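Local coordinates for protein endonuclease and methylase LlaGI (Lactococcus lactis, PDB 5FFJ) that recognises a specific DNA sequence and, in its full-length form, probably cleaves and methylates DNA as a Type ISP restriction-modification enzyme with helicase-like ATPase, methyltransferase and specificity domains, at residues H594-D598 / L815-E820; N632-M638 / L783-Y787; D1304-K1308 / D1367-F1371; V1307-H1312 / I1350-V1356. All blocks are in the same frame, centred on the assembly; numbering follows the deposited sequence.

Overall arrangement
The four contacts form two pairs in series along the chain, on opposite sides of its centre. Contacts 1 and 2 both join the coupler region to the methyltransferase; contact 2 is nested within the loop that contact 1 closes, and their centres lie about 14 Å apart. Leu815 CD1 of contact 1 packs on Tyr786 CB of contact 2 at 3.5 Å. Contacts 3 and 4 belong to the C-terminal specificity domain, share Val1307 and Lys1308, and have centres about 9 Å apart. Contact 4 touches the DNA backbone directly through Lys1309, whereas the nearest atoms of contacts 1, 2 and 3 are about 10, 11 and 8 Å from it. The centres of contacts 1 and 4 are about 50 Å apart.

Contact 1 (H594-D598 / L815-E820); sequences HNIND and LTDTFE
The Asn597 amide stands nearly upright to two carboxylates: its plane is turned 75° from that of Asp817 and 81° from that of Glu820. The Asn597 and Asp817 side chains cross at about a right angle. On its own side, the Phe819 ring has Thr818 OG1 above one face, displaced toward the rim, and meets the ring of Tyr873. Asp817 does double duty. Its CB packs on Ile596 CG2 at 4.0 Å, while its carboxylate, swung opposite the backbone N (chi1 177°), caps the short helix 818-821 through a weak bond from Phe819 N to Asp817 OD1.

This is where the C-terminal end of coupler helix 580-595 meets the methyltransferase, beside the turn that follows strand 813-815, an outermost strand of the Rossmann-like sheet. Ile596, the first residue past the helix, lies along this turn and brings CD1 within 4.3 Å of Leu815 CD2. One residue earlier, Asn595 O receives a CA-H...O contact from Thr816 CA at 3.6 Å and also has Thr816 CG2 beside it; the Asn595 amide itself turns back to donate through ND2 to Ser591 O.

Farther along, the carbonyl of Ile596 faces the aliphatic part of Glu820, with Ile596 O 3.2 Å from CG and 3.4 Å from CB. Replacing Glu820 with an alanine would probably open a gap beside the Ile596 carbonyl, where CG now packs.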
# COMPACT_ATOMS: atom_id res chain seq x y z
N HIS A 594 5.97 7.83 -24.81
CA HIS A 594 7.34 8.15 -25.15
C HIS A 594 8.17 8.51 -23.92
O HIS A 594 9.22 7.92 -23.67
CB HIS A 594 7.38 9.31 -26.15
CG HIS A 594 8.62 9.38 -26.97
ND1 HIS A 594 8.89 8.48 -27.99
CD2 HIS A 594 9.68 10.23 -26.94
CE1 HIS A 594 10.05 8.78 -28.54
NE2 HIS A 594 10.55 9.83 -27.92
N ASN A 595 7.68 9.49 -23.16
CA ASN A 595 8.43 10.02 -22.02
C ASN A 595 8.57 9.08 -20.82
O ASN A 595 9.45 9.29 -19.99
CB ASN A 595 7.77 11.32 -21.56
CG ASN A 595 8.21 12.52 -22.40
OD1 ASN A 595 9.20 13.18 -22.09
ND2 ASN A 595 7.47 12.79 -23.47
N ILE A 596 7.74 8.04 -20.74
CA ILE A 596 7.81 7.11 -19.61
C ILE A 596 7.65 5.65 -20.03
O ILE A 596 8.62 4.90 -20.04
CB ILE A 596 6.74 7.44 -18.53
CG1 ILE A 596 6.93 8.85 -17.98
CG2 ILE A 596 6.80 6.43 -17.37
CD1 ILE A 596 6.00 9.90 -18.58
N ASN A 597 6.43 5.25 -20.39
CA ASN A 597 6.09 3.83 -20.49
C ASN A 597 4.99 3.52 -21.50
O ASN A 597 4.08 4.32 -21.70
CB ASN A 597 5.64 3.29 -19.12
CG ASN A 597 6.80 3.00 -18.18
OD1 ASN A 597 7.91 2.69 -18.60
ND2 ASN A 597 6.52 3.08 -16.88
N ASP A 598 5.05 2.33 -22.10
CA ASP A 598 3.91 1.80 -22.85
C ASP A 598 2.83 1.35 -21.86
O ASP A 598 1.68 1.11 -22.24
CB ASP A 598 4.32 0.63 -23.76
CG ASP A 598 5.74 0.77 -24.30
OD1 ASP A 598 6.21 1.92 -24.44
OD2 ASP A 598 6.37 -0.27 -24.60
N LEU A 815 10.62 14.74 -16.30
CA LEU A 815 9.59 13.78 -15.90
C LEU A 815 9.73 12.47 -16.68
O LEU A 815 9.16 12.33 -17.76
CB LEU A 815 8.20 14.37 -16.13
CG LEU A 815 7.04 13.42 -15.83
CD1 LEU A 815 6.69 13.45 -14.35
CD2 LEU A 815 5.86 13.75 -16.70
N THR A 816 10.44 11.49 -16.12
CA THR A 816 10.80 10.29 -16.86
C THR A 816 10.99 9.04 -16.02
O THR A 816 11.09 9.10 -14.79
CB THR A 816 12.12 10.48 -17.64
OG1 THR A 816 13.11 11.06 -16.77
CG2 THR A 816 11.92 11.38 -18.85
N ASP A 817 11.06 7.91 -16.71
CA ASP A 817 11.52 6.65 -16.14
C ASP A 817 12.97 6.45 -16.58
O ASP A 817 13.22 6.06 -17.72
CB ASP A 817 10.64 5.49 -16.62
CG ASP A 817 11.12 4.14 -16.11
OD1 ASP A 817 11.88 4.11 -15.11
OD2 ASP A 817 10.74 3.11 -16.71
N THR A 818 13.91 6.73 -15.68
CA THR A 818 15.33 6.74 -16.04
C THR A 818 15.76 5.40 -16.60
O THR A 818 16.74 5.32 -17.34
CB THR A 818 16.23 7.08 -14.83
OG1 THR A 818 16.40 5.92 -14.00
CG2 THR A 818 15.65 8.21 -14.01
N PHE A 819 15.04 4.35 -16.23
CA PHE A 819 15.34 3.02 -16.74
C PHE A 819 14.97 2.93 -18.22
O PHE A 819 15.75 2.41 -19.02
CB PHE A 819 14.59 1.96 -15.94
CG PHE A 819 15.07 1.81 -14.52
CD1 PHE A 819 16.42 1.70 -14.24
CD2 PHE A 819 14.16 1.77 -13.48
CE1 PHE A 819 16.86 1.55 -12.94
CE2 PHE A 819 14.60 1.63 -12.17
CZ PHE A 819 15.95 1.52 -11.91
N GLU A 820 13.79 3.43 -18.57
CA GLU A 820 13.32 3.40 -19.95
C GLU A 820 14.11 4.38 -20.82
O GLU A 820 14.09 4.29 -22.05
CB GLU A 820 11.83 3.71 -20.02
CG GLU A 820 11.17 3.45 -21.38
CD GLU A 820 10.99 1.98 -21.67
OE1 GLU A 820 9.86 1.47 -21.52
OE2 GLU A 820 11.98 1.32 -22.07

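Contact 2 (N632-M638 / L783-Y787); sequences NPVSQAM and LLSYY
One hydrogen bond crosses between the helices, from Asn632 ND2 to the phenol oxygen Tyr786 OH at 3.1 Å. The two side chains approach from opposite directions; the amide nitrogen arrives at the edge of the ring, near its plane, with the amide turned steeply against it. The bond is bent, 140° at the hydrogen, and the hydroxyl lies somewhat out of the amide plane.

Asn632 has a second polar task as the N-cap of helix 633-646, its OD1 accepting from Ser635 N. With CG opposite the backbone N (chi1 176°), the amide can cap its own helix on one atom and reach Tyr786 with the other. The bond joins the start of this coupler helix to helix 783-797 of the methyltransferase; segments 633-638 and 783-787 meet at 133° between their N-to-C directions, their axes 11.6 Å apart at closest. Tyr787 OH is hydrogen-bonded to His612 ND1 on helix 602-623, and Tyr787 CE1 lies 3.7 Å from Ser635 OG.

Apolar packing fills the interface beyond. Val634 divides its branches: CG2 slides past Tyr786 CE1 at 3.8 Å, while CG1 meets Leu783 CD1 at 3.9 Å and also touches Tyr787. Met638 and Leu783 reach tip to tip, CE to CD2 at 4.1 Å.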
# COMPACT_ATOMS: atom_id res chain seq x y z
N ASN A 632 6.16 26.15 -16.68
CA ASN A 632 6.53 24.73 -16.74
C ASN A 632 6.17 24.07 -18.08
O ASN A 632 5.14 24.39 -18.66
CB ASN A 632 5.86 23.97 -15.59
CG ASN A 632 6.12 22.48 -15.65
OD1 ASN A 632 5.39 21.73 -16.30
ND2 ASN A 632 7.17 22.04 -14.97
N PRO A 633 7.03 23.15 -18.56
CA PRO A 633 6.74 22.42 -19.80
C PRO A 633 5.60 21.42 -19.68
O PRO A 633 4.73 21.38 -20.56
CB PRO A 633 8.06 21.70 -20.09
CG PRO A 633 8.67 21.52 -18.76
CD PRO A 633 8.36 22.79 -18.04
N VAL A 634 5.60 20.62 -18.62
CA VAL A 634 4.56 19.62 -18.42
C VAL A 634 3.21 20.30 -18.23
O VAL A 634 2.21 19.90 -18.82
CB VAL A 634 4.86 18.72 -17.20
CG1 VAL A 634 3.73 17.72 -16.99
CG2 VAL A 634 6.19 18.00 -17.39
N SER A 635 3.19 21.34 -17.39
CA SER A 635 2.01 22.16 -17.22
C SER A 635 1.52 22.64 -18.57
O SER A 635 0.40 22.36 -18.96
CB SER A 635 2.30 23.36 -16.32
OG SER A 635 2.68 22.94 -15.02
N GLN A 636 2.39 23.35 -19.29
CA GLN A 636 2.08 23.83 -20.63
C GLN A 636 1.63 22.68 -21.53
O GLN A 636 0.65 22.81 -22.27
CB GLN A 636 3.30 24.52 -21.25
N ALA A 637 2.33 21.55 -21.45
CA ALA A 637 1.98 20.37 -22.24
C ALA A 637 0.60 19.86 -21.85
O ALA A 637 -0.16 19.38 -22.69
CB ALA A 637 3.02 19.28 -22.06
N MET A 638 0.29 19.96 -20.56
CA MET A 638 -1.03 19.59 -20.07
C MET A 638 -2.03 20.71 -20.34
O MET A 638 -3.17 20.46 -20.74
CB MET A 638 -0.98 19.28 -18.57
CG MET A 638 -0.21 18.02 -18.20
SD MET A 638 -1.01 16.50 -18.75
CE MET A 638 -0.43 15.35 -17.51
N LEU A 783 3.44 12.38 -11.84
CA LEU A 783 3.07 13.76 -12.14
C LEU A 783 3.14 14.66 -10.91
O LEU A 783 3.87 15.66 -10.90
CB LEU A 783 1.65 13.81 -12.72
CG LEU A 783 1.09 15.19 -13.05
CD1 LEU A 783 1.88 15.85 -14.16
CD2 LEU A 783 -0.38 15.07 -13.44
N LEU A 784 2.38 14.31 -9.88
CA LEU A 784 2.30 15.14 -8.68
C LEU A 784 3.62 15.23 -7.93
O LEU A 784 3.91 16.23 -7.27
CB LEU A 784 1.21 14.60 -7.74
CG LEU A 784 -0.18 15.20 -7.96
CD1 LEU A 784 -0.61 15.09 -9.41
CD2 LEU A 784 -1.19 14.51 -7.05
N SER A 785 4.43 14.18 -8.03
CA SER A 785 5.74 14.17 -7.38
C SER A 785 6.70 15.07 -8.15
O SER A 785 7.60 15.67 -7.56
CB SER A 785 6.29 12.75 -7.30
OG SER A 785 5.40 11.90 -6.59
N TYR A 786 6.51 15.17 -9.46
CA TYR A 786 7.34 16.03 -10.30
C TYR A 786 7.10 17.51 -9.98
O TYR A 786 8.04 18.25 -9.70
CB TYR A 786 7.07 15.76 -11.78
CG TYR A 786 7.62 16.81 -12.71
CD1 TYR A 786 6.88 17.95 -13.02
CD2 TYR A 786 8.87 16.66 -13.30
CE1 TYR A 786 7.38 18.91 -13.87
CE2 TYR A 786 9.37 17.63 -14.16
CZ TYR A 786 8.63 18.75 -14.44
OH TYR A 786 9.13 19.70 -15.29
N TYR A 787 5.83 17.92 -10.03
CA TYR A 787 5.45 19.30 -9.73
C TYR A 787 5.99 19.75 -8.38
O TYR A 787 6.72 20.74 -8.28
CB TYR A 787 3.92 19.45 -9.73
CG TYR A 787 3.25 19.39 -11.09
CD1 TYR A 787 3.95 19.70 -12.25
CD2 TYR A 787 1.91 19.04 -11.20
CE1 TYR A 787 3.32 19.65 -13.49
CE2 TYR A 787 1.29 18.99 -12.43
CZ TYR A 787 1.99 19.29 -13.57
OH TYR A 787 1.37 19.24 -14.79

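Contact 3 (D1304-K1308 / D1367-F1371); sequences DYRVK and DPNEF
Asp1367 meets Arg1306 in a loose salt bridge, OD2 to NH2 at 3.4 Å, with a weak and bent hydrogen bond (132° at the hydrogen). The two side chains cross at about a right angle, yet their guanidinium and carboxylate planes are only 19° apart. Asp1367 OD1 also accepts weakly from Asn1369 N within its own turn, giving the carboxylate a second, local tie.

Next, Pro1368 presents its ring to Val1307, CG to CG1 at 3.6 Å, and both residues rest on Ile1378 of helix 1377-1398. The contact thus joins two loops of the specificity domain, one following strand 1297-1300 and the other leading into that C-terminal helix. An Asx turn steadies the first loop, Asp1304 OD1 accepting from Arg1306 N.

Asn1369 fits between the backbone of that loop and the Arg1306 side chain. Its CB lies over one face of the guanidinium, toward the rim, 3.7 Å from NH1, while its amide carbon CG is 3.7 Å from Val1307 N and 3.8 Å from Val1307 CG1. Bends at chi2 and chi3 carry the arginine back over this residue. Glu1370 comes last, its CG at the guanidinium edge, 4.4 Å from Arg1306 NH1.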
# COMPACT_ATOMS: atom_id res chain seq x y z
N ASP A 1304 -14.37 -27.07 29.12
CA ASP A 1304 -14.32 -26.40 27.82
C ASP A 1304 -12.90 -26.49 27.28
O ASP A 1304 -12.01 -25.77 27.74
CB ASP A 1304 -14.77 -24.94 27.93
CG ASP A 1304 -14.76 -24.23 26.58
OD1 ASP A 1304 -14.76 -24.92 25.54
OD2 ASP A 1304 -14.74 -22.98 26.58
N TYR A 1305 -12.69 -27.37 26.31
CA TYR A 1305 -11.36 -27.63 25.77
C TYR A 1305 -11.14 -26.95 24.43
O TYR A 1305 -10.15 -27.22 23.74
CB TYR A 1305 -11.13 -29.14 25.64
CG TYR A 1305 -11.45 -29.92 26.89
CD1 TYR A 1305 -10.54 -29.99 27.93
CD2 TYR A 1305 -12.66 -30.58 27.02
CE1 TYR A 1305 -10.83 -30.70 29.08
CE2 TYR A 1305 -12.95 -31.30 28.16
CZ TYR A 1305 -12.03 -31.36 29.19
OH TYR A 1305 -12.32 -32.07 30.33
N ARG A 1306 -12.07 -26.08 24.05
CA ARG A 1306 -11.94 -25.34 22.80
C ARG A 1306 -10.96 -24.19 22.96
O ARG A 1306 -10.89 -23.57 24.02
CB ARG A 1306 -13.29 -24.81 22.33
CG ARG A 1306 -14.18 -25.86 21.68
CD ARG A 1306 -15.09 -25.28 20.62
NE ARG A 1306 -15.11 -26.12 19.42
CZ ARG A 1306 -14.84 -25.72 18.18
NH1 ARG A 1306 -14.89 -26.59 17.19
NH2 ARG A 1306 -14.52 -24.45 17.92
N VAL A 1307 -10.21 -23.91 21.89
CA VAL A 1307 -9.22 -22.85 21.89
C VAL A 1307 -9.69 -21.69 21.02
O VAL A 1307 -10.30 -21.90 19.97
CB VAL A 1307 -7.85 -23.37 21.40
CG1 VAL A 1307 -7.94 -23.84 19.94
CG2 VAL A 1307 -6.80 -22.29 21.54
N LYS A 1308 -9.40 -20.48 21.48
CA LYS A 1308 -9.55 -19.29 20.66
C LYS A 1308 -8.15 -18.76 20.38
O LYS A 1308 -7.70 -18.72 19.23
CB LYS A 1308 -10.41 -18.23 21.35
CG LYS A 1308 -10.67 -16.98 20.51
CD LYS A 1308 -11.30 -15.87 21.33
CE LYS A 1308 -11.65 -14.67 20.46
NZ LYS A 1308 -12.24 -13.56 21.25
N ASP A 1367 -9.71 -23.64 11.96
CA ASP A 1367 -9.96 -23.90 13.37
C ASP A 1367 -9.26 -25.17 13.84
O ASP A 1367 -9.63 -26.27 13.41
CB ASP A 1367 -11.47 -24.01 13.61
CG ASP A 1367 -11.81 -24.35 15.04
OD1 ASP A 1367 -11.79 -25.55 15.37
OD2 ASP A 1367 -12.10 -23.43 15.82
N PRO A 1368 -8.25 -25.05 14.73
CA PRO A 1368 -7.46 -26.22 15.12
C PRO A 1368 -8.23 -27.28 15.92
O PRO A 1368 -7.76 -28.42 16.02
CB PRO A 1368 -6.34 -25.62 15.98
CG PRO A 1368 -6.90 -24.34 16.49
CD PRO A 1368 -7.79 -23.82 15.40
N ASN A 1369 -9.39 -26.93 16.48
CA ASN A 1369 -10.17 -27.89 17.27
C ASN A 1369 -10.79 -28.98 16.39
O ASN A 1369 -11.18 -30.04 16.89
CB ASN A 1369 -11.29 -27.17 18.05
CG ASN A 1369 -10.76 -26.16 19.04
OD1 ASN A 1369 -10.82 -24.95 18.80
ND2 ASN A 1369 -10.25 -26.64 20.17
N GLU A 1370 -10.86 -28.73 15.08
CA GLU A 1370 -11.49 -29.66 14.14
C GLU A 1370 -10.49 -30.69 13.61
O GLU A 1370 -10.84 -31.52 12.77
CB GLU A 1370 -12.10 -28.89 12.96
CG GLU A 1370 -13.23 -27.95 13.35
CD GLU A 1370 -13.83 -27.21 12.17
OE1 GLU A 1370 -13.36 -27.41 11.03
OE2 GLU A 1370 -14.77 -26.41 12.38
N PHE A 1371 -9.25 -30.64 14.09
CA PHE A 1371 -8.20 -31.50 13.55
C PHE A 1371 -8.25 -32.94 14.08
O PHE A 1371 -8.10 -33.89 13.31
CB PHE A 1371 -6.82 -30.91 13.85
CG PHE A 1371 -5.69 -31.87 13.56
CD1 PHE A 1371 -5.30 -32.14 12.25
CD2 PHE A 1371 -5.03 -32.52 14.58
CE1 PHE A 1371 -4.28 -33.02 11.98
CE2 PHE A 1371 -4.00 -33.40 14.32
CZ PHE A 1371 -3.63 -33.66 13.02

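Contact 4 (V1307-H1312 / I1350-V1356); sequences VKKMKH and IIDQYQV. With nucleotides of chain B.
Lys1309 NZ is shared between protein and DNA: it donates weakly to Gln1355 OE1 at 3.0 Å and to the phosphate oxygen OP1 of DA16 of chain B at 3.3 Å, with a further weak bond to another phosphate of the bound DNA. The setting is the C-terminal specificity domain, a target-recognition domain, where a loop after strand 1297-1300 runs beside the end of helix 1346-1353. Lys1309 and Gln1355 lie side by side and point the same way, both chains extended, Lys1309 CG resting 3.8 Å from Gln1355 CD. The Gln1355 amide is also held by a weak bond from NE2 to Asp1352 O near the helix terminus, so the glutamine acts as a second-shell support for the lysine. An alanine in place of Lys1309 would remove the ammonium group and is likely to leave both the DA16 phosphate and Gln1355 OE1 without this donor.

The backbones are joined by a nearly straight bond from Val1356 N to Lys1308 O, 3.0 Å and 166° at the hydrogen. An inverse gamma turn centred on Tyr1354 leads the chain out of the helix toward it.

On the apolar side, Met1310 is buried against the helix and also touches Leu1382 of helix 1377-1398. Its chain bends at chi3 (48°), bringing CE within 3.8 Å of Ile1351 CG1, while Ile1351 CG2 lies beside Met1310 O. His1312 is held through ND1 to Thr1320 O; its NE2, weakly bonded to Glu1348 OE2, sits 4.0 Å from Ile1351 CD1, the side chains crossing at about a right angle.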
# COMPACT_ATOMS: atom_id res chain seq x y z
N VAL A 1307 -10.21 -23.91 21.89
CA VAL A 1307 -9.22 -22.85 21.89
C VAL A 1307 -9.69 -21.69 21.02
O VAL A 1307 -10.30 -21.90 19.97
CB VAL A 1307 -7.85 -23.37 21.40
CG1 VAL A 1307 -7.94 -23.84 19.94
CG2 VAL A 1307 -6.80 -22.29 21.54
N LYS A 1308 -9.40 -20.48 21.48
CA LYS A 1308 -9.55 -19.29 20.66
C LYS A 1308 -8.15 -18.76 20.38
O LYS A 1308 -7.70 -18.72 19.23
CB LYS A 1308 -10.41 -18.23 21.35
CG LYS A 1308 -10.67 -16.98 20.51
CD LYS A 1308 -11.30 -15.87 21.33
CE LYS A 1308 -11.65 -14.67 20.46
NZ LYS A 1308 -12.24 -13.56 21.25
N LYS A 1309 -7.47 -18.36 21.45
CA LYS A 1309 -6.09 -17.93 21.36
C LYS A 1309 -5.42 -18.06 22.72
O LYS A 1309 -5.83 -17.42 23.69
CB LYS A 1309 -5.99 -16.49 20.86
CG LYS A 1309 -4.58 -16.08 20.46
CD LYS A 1309 -4.60 -14.77 19.69
CE LYS A 1309 -3.22 -14.44 19.14
NZ LYS A 1309 -3.30 -13.43 18.04
N MET A 1310 -4.39 -18.90 22.77
CA MET A 1310 -3.63 -19.08 24.00
C MET A 1310 -2.78 -17.84 24.24
O MET A 1310 -2.38 -17.16 23.30
CB MET A 1310 -2.76 -20.34 23.90
CG MET A 1310 -3.57 -21.62 23.75
SD MET A 1310 -2.59 -23.05 23.24
CE MET A 1310 -1.22 -22.95 24.37
N LYS A 1311 -2.51 -17.54 25.51
CA LYS A 1311 -1.76 -16.34 25.86
C LYS A 1311 -1.08 -16.47 27.21
O LYS A 1311 -1.47 -17.28 28.05
CB LYS A 1311 -2.69 -15.12 25.87
CG LYS A 1311 -3.33 -14.83 27.22
CD LYS A 1311 -4.26 -13.63 27.17
CE LYS A 1311 -5.58 -13.96 26.49
NZ LYS A 1311 -6.55 -12.83 26.58
N HIS A 1312 -0.06 -15.64 27.41
CA HIS A 1312 0.50 -15.41 28.74
C HIS A 1312 -0.30 -14.28 29.38
O HIS A 1312 -0.69 -13.34 28.69
CB HIS A 1312 1.98 -15.06 28.66
CG HIS A 1312 2.83 -16.14 28.05
ND1 HIS A 1312 2.93 -17.40 28.59
CD2 HIS A 1312 3.62 -16.14 26.95
CE1 HIS A 1312 3.74 -18.13 27.85
NE2 HIS A 1312 4.18 -17.39 26.85
N ILE A 1350 3.12 -23.71 19.30
CA ILE A 1350 1.80 -24.23 19.62
C ILE A 1350 0.84 -23.07 19.90
O ILE A 1350 -0.28 -23.05 19.40
CB ILE A 1350 1.84 -25.19 20.83
CG1 ILE A 1350 2.85 -26.31 20.60
CG2 ILE A 1350 0.46 -25.76 21.11
CD1 ILE A 1350 2.59 -27.16 19.36
N ILE A 1351 1.30 -22.10 20.69
CA ILE A 1351 0.51 -20.90 20.97
C ILE A 1351 0.18 -20.20 19.66
O ILE A 1351 -0.97 -19.82 19.42
CB ILE A 1351 1.26 -19.92 21.89
CG1 ILE A 1351 1.50 -20.56 23.26
CG2 ILE A 1351 0.47 -18.62 22.06
CD1 ILE A 1351 2.30 -19.70 24.22
N ASP A 1352 1.19 -20.02 18.82
CA ASP A 1352 1.03 -19.33 17.55
C ASP A 1352 0.13 -20.09 16.58
O ASP A 1352 -0.81 -19.53 16.02
CB ASP A 1352 2.40 -19.11 16.89
CG ASP A 1352 2.30 -18.36 15.58
OD1 ASP A 1352 1.64 -17.29 15.55
OD2 ASP A 1352 2.87 -18.83 14.58
N GLN A 1353 0.44 -21.37 16.37
CA GLN A 1353 -0.23 -22.17 15.35
C GLN A 1353 -1.62 -22.64 15.77
O GLN A 1353 -2.59 -22.49 15.02
CB GLN A 1353 0.64 -23.37 14.98
CG GLN A 1353 1.86 -23.00 14.17
CD GLN A 1353 1.49 -22.36 12.86
OE1 GLN A 1353 0.77 -22.95 12.05
NE2 GLN A 1353 1.95 -21.13 12.64
N TYR A 1354 -1.73 -23.22 16.97
CA TYR A 1354 -3.02 -23.71 17.44
C TYR A 1354 -3.82 -22.54 18.00
O TYR A 1354 -3.81 -22.24 19.19
CB TYR A 1354 -2.82 -24.82 18.46
CG TYR A 1354 -2.26 -26.05 17.79
CD1 TYR A 1354 -0.89 -26.22 17.63
CD2 TYR A 1354 -3.11 -27.02 17.27
CE1 TYR A 1354 -0.38 -27.34 16.99
CE2 TYR A 1354 -2.60 -28.14 16.63
CZ TYR A 1354 -1.24 -28.29 16.49
OH TYR A 1354 -0.74 -29.40 15.85
N GLN A 1355 -4.52 -21.90 17.08
CA GLN A 1355 -5.18 -20.62 17.30
C GLN A 1355 -6.20 -20.43 16.19
O GLN A 1355 -5.94 -20.76 15.03
CB GLN A 1355 -4.15 -19.49 17.29
CG GLN A 1355 -4.72 -18.09 17.09
CD GLN A 1355 -3.65 -17.04 16.85
OE1 GLN A 1355 -3.96 -15.89 16.53
NE2 GLN A 1355 -2.38 -17.42 17.00
N VAL A 1356 -7.36 -19.88 16.53
CA VAL A 1356 -8.39 -19.63 15.53
C VAL A 1356 -8.07 -18.36 14.75
O VAL A 1356 -7.82 -17.31 15.35
CB VAL A 1356 -9.79 -19.52 16.17
CG1 VAL A 1356 -10.78 -18.83 15.23
CG2 VAL A 1356 -10.31 -20.89 16.56
P DA B 16 -4.60 -10.15 19.85
OP1 DA B 16 -4.40 -11.50 20.42
OP2 DA B 16 -5.97 -9.58 19.77
O5' DA B 16 -3.69 -9.10 20.65
C5' DA B 16 -2.29 -9.31 20.75
C4' DA B 16 -1.69 -8.41 21.83
O4' DA B 16 -1.55 -7.06 21.31
C3' DA B 16 -2.52 -8.29 23.10
O3' DA B 16 -1.67 -8.26 24.25
C2' DA B 16 -3.29 -6.99 22.90
C1' DA B 16 -2.31 -6.15 22.09
N9 DA B 16 -2.94 -5.19 21.18
C8 DA B 16 -3.93 -5.45 20.27
N7 DA B 16 -4.30 -4.40 19.58
C5 DA B 16 -3.50 -3.38 20.07
C6 DA B 16 -3.41 -2.01 19.74
N6 DA B 16 -4.16 -1.42 18.81
N1 DA B 16 -2.50 -1.27 20.42
C2 DA B 16 -1.74 -1.87 21.35
N3 DA B 16 -1.74 -3.14 21.74
C4 DA B 16 -2.65 -3.85 21.05